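Local coordinates for protein putative aldolase (Bacteroides vulgatus ATCC 8482, PDB 3DXI) that is of unknown specific function but, as a putative aldolase of the HMGL-like family, folds into a TIM barrel, at residues K83-P87 with E88-H92; L95-I98 with G99-M103; Q111-D114 with R115-L119. One frame throughout, in Å; residues are numbered along the deposited sequence.

Overall arrangement
The three contacts are local turns and helix starts that follow one another through part of a TIM barrel, from the loop after strand 75-81 to helix 113-124. Interaction 1 starts helix 90-94, interaction 2 turns the chain from that helix toward strand 103-108, and interaction 3 opens the next helix. Centres of interactions 1 and 3 lie about 12 Å apart, and the two pack together, with Leu90 CD2 3.6 Å from Leu119 CD1. Interactions 1 and 2 have centres about 15 Å apart and meet where Asn91 O approaches Pro96 CD. Interactions 2 and 3 do not touch, their nearest atoms being about 11 Å apart.

Interaction 1 of 3, residues K83-P87 with E88-H92; sequences KNTTP and EDLNH
The carboxylate of Asp89 is approached by Thr86 on one face, where Thr86 OG1 sits high above the plane, 2.7 Å from Asp89 OD2. The backbone N of Thr86 comes lower over the same face, 23° out of the plane on the anti side, and lies 2.8 Å from Asp89 OD2. Thr86 and Asp89 lie in the turn of the TIM barrel that leads from strand 75-81 into helix 90-94, and the bond from Thr86 N to the side chain three residues on is one half of a capping box. OD2 thus accepts two hydrogen bonds from a single residue, and it also forms a salt bridge with Lys48, which probably favours the charged form. Threonine suits this place because its hydroxyl lies between the backbone N and the carbonyl carbon (chi1 62°), close enough to the NH for both to share one oxygen. The backbone closes the same turn through Asp89 N to Thr86 O, 2.8 Å, and a second turn follows from Leu90 N to Pro87 O, 3.3 Å. Pro87, with its phi held near -55° by the ring, is well suited to begin such turns. The Glu88 carboxylate, carried by a side chain bent at chi2, runs alongside that ring, with OE2 3.8 Å from Pro87 CB. Toward helix 113-124, Thr85, whose hydroxyl bonds to Asn81 O, crosses Leu90 at about a right angle, its methyl CG2 3.9 Å from Leu90 CD2.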
loop_
_atom_site.group_PDB
_atom_site.type_symbol
_atom_site.label_atom_id
_atom_site.label_comp_id
_atom_site.label_asym_id
_atom_site.label_seq_id
_atom_site.Cartn_x
_atom_site.Cartn_y
_atom_site.Cartn_z
ATOM N N LYS A 83 -0.519 -24.739 -18.804
ATOM C CA LYS A 83 -0.594 -24.607 -20.258
ATOM C C LYS A 83 0.614 -25.193 -20.992
ATOM O O LYS A 83 0.561 -25.408 -22.202
ATOM C CB LYS A 83 -0.750 -23.134 -20.649
ATOM C CG LYS A 83 0.461 -22.276 -20.329
ATOM C CD LYS A 83 0.246 -20.845 -20.790
ATOM C CE LYS A 83 1.490 -20.000 -20.564
ATOM N NZ LYS A 83 1.275 -18.588 -20.980
ATOM N N ASN A 84 1.699 -25.446 -20.267
ATOM C CA ASN A 84 2.909 -25.999 -20.873
ATOM C C ASN A 84 3.183 -27.423 -20.431
ATOM O O ASN A 84 4.216 -27.986 -20.774
ATOM C CB ASN A 84 4.138 -25.163 -20.502
ATOM C CG ASN A 84 4.073 -23.756 -21.035
ATOM O OD1 ASN A 84 3.653 -23.534 -22.166
ATOM N ND2 ASN A 84 4.511 -22.789 -20.227
ATOM N N THR A 85 2.268 -28.013 -19.675
ATOM C CA THR A 85 2.500 -29.357 -19.170
ATOM C C THR A 85 1.391 -30.366 -19.449
ATOM O O THR A 85 0.215 -30.112 -19.182
ATOM C CB THR A 85 2.739 -29.305 -17.645
ATOM O OG1 THR A 85 3.791 -28.378 -17.360
ATOM C CG2 THR A 85 3.116 -30.668 -17.110
ATOM N N THR A 86 1.783 -31.515 -19.984
ATOM C CA THR A 86 0.842 -32.590 -20.268
ATOM C C THR A 86 1.157 -33.711 -19.285
ATOM O O THR A 86 2.255 -33.770 -18.731
ATOM C CB THR A 86 1.007 -33.152 -21.696
ATOM O OG1 THR A 86 2.316 -33.716 -21.830
ATOM C CG2 THR A 86 0.825 -32.060 -22.737
ATOM N N PRO A 87 0.194 -34.610 -19.040
ATOM C CA PRO A 87 0.480 -35.699 -18.101
ATOM C C PRO A 87 1.739 -36.472 -18.513
ATOM O O PRO A 87 2.474 -36.983 -17.669
ATOM C CB PRO A 87 -0.794 -36.541 -18.163
ATOM C CG PRO A 87 -1.867 -35.472 -18.371
ATOM C CD PRO A 87 -1.232 -34.598 -19.431
ATOM N N GLU A 88 1.992 -36.528 -19.815
ATOM C CA GLU A 88 3.159 -37.223 -20.345
ATOM C C GLU A 88 4.486 -36.550 -19.965
ATOM O O GLU A 88 5.538 -37.189 -20.000
ATOM C CB GLU A 88 3.059 -37.325 -21.873
ATOM C CG GLU A 88 1.922 -38.219 -22.389
ATOM C CD GLU A 88 0.531 -37.719 -22.020
ATOM O OE1 GLU A 88 0.207 -36.550 -22.331
ATOM O OE2 GLU A 88 -0.243 -38.500 -21.424
ATOM N N ASP A 89 4.442 -35.270 -19.601
ATOM C CA ASP A 89 5.661 -34.537 -19.226
ATOM C C ASP A 89 6.056 -34.697 -17.760
ATOM O O ASP A 89 7.194 -34.407 -17.383
ATOM C CB ASP A 89 5.506 -33.036 -19.500
ATOM C CG ASP A 89 5.241 -32.726 -20.955
ATOM O OD1 ASP A 89 5.985 -33.233 -21.818
ATOM O OD2 ASP A 89 4.293 -31.960 -21.235
ATOM N N LEU A 90 5.120 -35.155 -16.935
ATOM C CA LEU A 90 5.371 -35.303 -15.507
ATOM C C LEU A 90 6.562 -36.163 -15.105
ATOM O O LEU A 90 7.236 -35.856 -14.117
ATOM C CB LEU A 90 4.105 -35.809 -14.807
ATOM C CG LEU A 90 2.899 -34.873 -14.939
ATOM C CD1 LEU A 90 1.718 -35.439 -14.162
ATOM C CD2 LEU A 90 3.270 -33.490 -14.421
ATOM N N ASN A 91 6.838 -37.228 -15.854
ATOM C CA ASN A 91 7.966 -38.094 -15.511
ATOM C C ASN A 91 9.302 -37.357 -15.452
ATOM O O ASN A 91 10.006 -37.415 -14.443
ATOM C CB ASN A 91 8.079 -39.265 -16.494
ATOM C CG ASN A 91 7.140 -40.408 -16.148
ATOM O OD1 ASN A 91 7.154 -40.926 -15.026
ATOM N ND2 ASN A 91 6.320 -40.809 -17.114
ATOM N N HIS A 92 9.657 -36.656 -16.520
ATOM C CA HIS A 92 10.928 -35.955 -16.502
ATOM C C HIS A 92 10.908 -34.738 -15.587
ATOM O O HIS A 92 11.912 -34.417 -14.958
ATOM C CB HIS A 92 11.336 -35.513 -17.903
ATOM C CG HIS A 92 12.767 -35.080 -17.989
ATOM N ND1 HIS A 92 13.253 -34.301 -19.017
ATOM C CD2 HIS A 92 13.816 -35.319 -17.166
ATOM C CE1 HIS A 92 14.541 -34.077 -18.822
ATOM N NE2 HIS A 92 14.908 -34.684 -17.707
#

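Interaction 2 of 3, residues L95-I98 with G99-M103; sequences LPII and GLVDM
Two hydrogen bonds converge on the carbonyl oxygen of Ile97. Leu100 N lies 3.0 Å from Ile97 O, above the carbonyl plane. Val101 N arrives nearly along the C=O axis, more distant at 3.3 Å from Ile97 O. One oxygen therefore holds two successive NH groups. The first bond closes a type II beta turn with Ile98 and Gly99 at its corners. Gly99 has a positive phi of 81°, a conformation that suits glycine because a beta-carbon there would press on the carbonyl O of Ile98. In the TIM barrel this turn carries the chain from helix 90-94 toward strand 103-108. Apolar contacts fasten its buried side. The CG1 branch of Ile97 stands between the backbone N and the carbonyl carbon (chi1 68°) and the chain runs on extended at chi2, bringing Ile97 CD1 to 4.0 Å from Val101 CG2. These two branched residues fit a buried place, both meeting Leu65 of helix 62-71 and Ile78 of strand 75-81. Leu100 lies beside the bonded carbonyl, its CB 3.5 Å from Ile97 O, and its side chain reaches Val62 of the same helix 62-71.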
loop_
_atom_site.group_PDB
_atom_site.type_symbol
_atom_site.label_atom_id
_atom_site.label_comp_id
_atom_site.label_asym_id
_atom_site.label_seq_id
_atom_site.Cartn_x
_atom_site.Cartn_y
_atom_site.Cartn_z
ATOM N N LEU A 95 9.549 -36.694 -11.468
ATOM C CA LEU A 95 10.155 -37.926 -10.987
ATOM C C LEU A 95 11.535 -37.701 -10.361
ATOM O O LEU A 95 11.836 -38.243 -9.298
ATOM C CB LEU A 95 10.251 -38.932 -12.136
ATOM C CG LEU A 95 10.094 -40.415 -11.800
ATOM C CD1 LEU A 95 8.699 -40.678 -11.246
ATOM C CD2 LEU A 95 10.326 -41.238 -13.064
ATOM N N PRO A 96 12.386 -36.879 -10.999
ATOM C CA PRO A 96 13.718 -36.651 -10.423
ATOM C C PRO A 96 13.736 -35.919 -9.084
ATOM O O PRO A 96 14.739 -35.959 -8.371
ATOM C CB PRO A 96 14.436 -35.849 -11.511
ATOM C CG PRO A 96 13.743 -36.292 -12.783
ATOM C CD PRO A 96 12.297 -36.314 -12.358
ATOM N N ILE A 97 12.634 -35.259 -8.729
ATOM C CA ILE A 97 12.609 -34.497 -7.483
ATOM C C ILE A 97 11.785 -35.087 -6.342
ATOM O O ILE A 97 11.516 -34.403 -5.357
ATOM C CB ILE A 97 12.131 -33.035 -7.728
ATOM C CG1 ILE A 97 10.655 -33.021 -8.126
ATOM C CG2 ILE A 97 12.967 -32.387 -8.826
ATOM C CD1 ILE A 97 10.111 -31.623 -8.409
ATOM N N ILE A 98 11.381 -36.345 -6.459
ATOM C CA ILE A 98 10.609 -36.954 -5.382
ATOM C C ILE A 98 11.457 -36.911 -4.114
ATOM O O ILE A 98 12.672 -37.097 -4.166
ATOM C CB ILE A 98 10.234 -38.416 -5.707
ATOM C CG1 ILE A 98 11.468 -39.174 -6.196
ATOM C CG2 ILE A 98 9.138 -38.451 -6.765
ATOM C CD1 ILE A 98 11.199 -40.626 -6.576
ATOM N N GLY A 99 10.819 -36.635 -2.981
ATOM C CA GLY A 99 11.547 -36.572 -1.727
ATOM C C GLY A 99 12.277 -35.263 -1.488
ATOM O O GLY A 99 12.621 -34.939 -0.353
ATOM N N LEU A 100 12.515 -34.501 -2.548
ATOM C CA LEU A 100 13.215 -33.230 -2.413
ATOM C C LEU A 100 12.241 -32.060 -2.318
ATOM O O LEU A 100 12.535 -31.040 -1.688
ATOM C CB LEU A 100 14.158 -33.023 -3.602
ATOM C CG LEU A 100 15.253 -34.083 -3.769
ATOM C CD1 LEU A 100 16.077 -33.791 -5.016
ATOM C CD2 LEU A 100 16.135 -34.101 -2.528
ATOM N N VAL A 101 11.082 -32.214 -2.946
ATOM C CA VAL A 101 10.064 -31.170 -2.950
ATOM C C VAL A 101 8.766 -31.696 -2.358
ATOM O O VAL A 101 8.311 -32.786 -2.707
ATOM C CB VAL A 101 9.822 -30.658 -4.386
ATOM C CG1 VAL A 101 8.613 -29.711 -4.428
ATOM C CG2 VAL A 101 11.079 -29.942 -4.877
ATOM N N ASP A 102 8.180 -30.910 -1.460
ATOM C CA ASP A 102 6.946 -31.277 -0.781
ATOM C C ASP A 102 5.690 -31.040 -1.590
ATOM O O ASP A 102 4.818 -31.908 -1.672
ATOM C CB ASP A 102 6.841 -30.505 0.533
ATOM C CG ASP A 102 7.997 -30.798 1.461
ATOM O OD1 ASP A 102 8.023 -31.912 2.027
ATOM O OD2 ASP A 102 8.886 -29.927 1.607
HETATM N N MSE A 103 5.604 -29.865 -2.200
HETATM C CA MSE A 103 4.424 -29.504 -2.965
HETATM C C MSE A 103 4.698 -29.016 -4.374
HETATM O O MSE A 103 5.681 -28.319 -4.633
HETATM C CB MSE A 103 3.647 -28.424 -2.217
HETATM C CG MSE A 103 2.439 -27.894 -2.967
HETATM SE SE MSE A 103 1.657 -26.370 -2.047
HETATM C CE MSE A 103 0.530 -27.337 -0.785
#

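Interaction 3 of 3, residues Q111-D114 with R115-L119; sequences QNID and RAIVL
The first turn of helix 113-124, in the beta-alpha-beta unit formed with strands 103-108 and 129-134, brings Asn112 beside Arg115. The two side chains point the same way, their amide and guanidinium planes 31° apart. Asn112 CB lies over the centre of one guanidinium face, 3.9 Å above it. Asn112 ND2 and Arg115 NH2 are 3.0 Å apart, but both are donors, so this is packing of flat groups and not a hydrogen bond. The polar end of Arg115 is held elsewhere: NH1 forms a salt bridge with Glu82, which may fix the plane against the amide. A bend at chi3 (-58°) folds the arginine back along the helix start. Asn112 is at the N-cap position, though its side chain makes no capping bond; its backbone O accepts a hydrogen bond from Ala116 N at 2.9 Å, and Ile113 O accepts one from Ile117 N, also at 2.9 Å. Small Ala116 is buried where it packs on Glu82. Ile113 and Ile117, four residues apart, give the helix an apolar face: Ile113 CG1 lies 4.5 Å from Ile117 CD1, and both side chains rest on Phe132 of strand 129-134. Such an i to i+4 apolar pair facing the strands is typical of the outer helices of a TIM barrel.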
loop_
_atom_site.group_PDB
_atom_site.type_symbol
_atom_site.label_atom_id
_atom_site.label_comp_id
_atom_site.label_asym_id
_atom_site.label_seq_id
_atom_site.Cartn_x
_atom_site.Cartn_y
_atom_site.Cartn_z
ATOM N N GLN A 111 -10.084 -21.383 -17.272
ATOM C CA GLN A 111 -10.621 -21.952 -18.506
ATOM C C GLN A 111 -10.182 -23.412 -18.690
ATOM O O GLN A 111 -10.885 -24.206 -19.321
ATOM C CB GLN A 111 -10.132 -21.110 -19.687
ATOM C CG GLN A 111 -10.297 -21.746 -21.057
ATOM C CD GLN A 111 -11.501 -21.224 -21.809
ATOM O OE1 GLN A 111 -11.742 -20.015 -21.860
ATOM N NE2 GLN A 111 -12.254 -22.130 -22.413
ATOM N N ASN A 112 -9.027 -23.753 -18.123
ATOM C CA ASN A 112 -8.450 -25.096 -18.224
ATOM C C ASN A 112 -8.473 -25.889 -16.915
ATOM O O ASN A 112 -7.664 -26.799 -16.723
ATOM C CB ASN A 112 -7.002 -24.978 -18.700
ATOM C CG ASN A 112 -6.875 -24.169 -19.966
ATOM O OD1 ASN A 112 -6.026 -23.281 -20.066
ATOM N ND2 ASN A 112 -7.718 -24.469 -20.945
ATOM N N ILE A 113 -9.393 -25.557 -16.018
ATOM C CA ILE A 113 -9.473 -26.245 -14.734
ATOM C C ILE A 113 -9.625 -27.769 -14.868
ATOM O O ILE A 113 -8.943 -28.522 -14.170
ATOM C CB ILE A 113 -10.632 -25.663 -13.867
ATOM C CG1 ILE A 113 -10.505 -26.153 -12.421
ATOM C CG2 ILE A 113 -11.980 -26.039 -14.455
ATOM C CD1 ILE A 113 -9.250 -25.650 -11.725
ATOM N N ASP A 114 -10.497 -28.226 -15.766
ATOM C CA ASP A 114 -10.698 -29.662 -15.938
ATOM C C ASP A 114 -9.438 -30.380 -16.413
ATOM O O ASP A 114 -9.154 -31.492 -15.977
ATOM C CB ASP A 114 -11.849 -29.951 -16.912
ATOM C CG ASP A 114 -13.220 -29.668 -16.309
ATOM O OD1 ASP A 114 -13.426 -29.953 -15.109
ATOM O OD2 ASP A 114 -14.106 -29.176 -17.040
ATOM N N ARG A 115 -8.683 -29.750 -17.307
ATOM C CA ARG A 115 -7.454 -30.354 -17.811
ATOM C C ARG A 115 -6.419 -30.370 -16.686
ATOM O O ARG A 115 -5.620 -31.302 -16.569
ATOM C CB ARG A 115 -6.920 -29.549 -19.000
ATOM C CG ARG A 115 -5.838 -30.255 -19.795
ATOM C CD ARG A 115 -4.908 -29.243 -20.445
ATOM N NE ARG A 115 -5.608 -28.324 -21.328
ATOM C CZ ARG A 115 -5.215 -27.078 -21.578
ATOM N NH1 ARG A 115 -4.126 -26.587 -21.001
ATOM N NH2 ARG A 115 -5.902 -26.325 -22.425
ATOM N N ALA A 116 -6.443 -29.334 -15.853
ATOM C CA ALA A 116 -5.509 -29.236 -14.732
ATOM C C ALA A 116 -5.793 -30.320 -13.691
ATOM O O ALA A 116 -4.873 -30.810 -13.031
ATOM C CB ALA A 116 -5.599 -27.848 -14.088
ATOM N N ILE A 117 -7.065 -30.694 -13.548
ATOM C CA ILE A 117 -7.448 -31.729 -12.586
ATOM C C ILE A 117 -6.851 -33.077 -12.983
ATOM O O ILE A 117 -6.490 -33.885 -12.125
ATOM C CB ILE A 117 -8.993 -31.852 -12.471
ATOM C CG1 ILE A 117 -9.559 -30.581 -11.831
ATOM C CG2 ILE A 117 -9.368 -33.095 -11.646
ATOM C CD1 ILE A 117 -11.072 -30.522 -11.781
ATOM N N VAL A 118 -6.753 -33.308 -14.289
ATOM C CA VAL A 118 -6.177 -34.535 -14.820
ATOM C C VAL A 118 -4.698 -34.556 -14.443
ATOM O O VAL A 118 -4.157 -35.578 -14.023
ATOM C CB VAL A 118 -6.295 -34.581 -16.364
ATOM C CG1 VAL A 118 -5.497 -35.758 -16.912
ATOM C CG2 VAL A 118 -7.770 -34.672 -16.778
ATOM N N LEU A 119 -4.048 -33.410 -14.605
ATOM C CA LEU A 119 -2.633 -33.272 -14.286
ATOM C C LEU A 119 -2.436 -33.482 -12.784
ATOM O O LEU A 119 -1.594 -34.285 -12.360
ATOM C CB LEU A 119 -2.154 -31.876 -14.693
ATOM C CG LEU A 119 -0.654 -31.584 -14.703
ATOM C CD1 LEU A 119 0.036 -32.486 -15.720
ATOM C CD2 LEU A 119 -0.430 -30.115 -15.055
#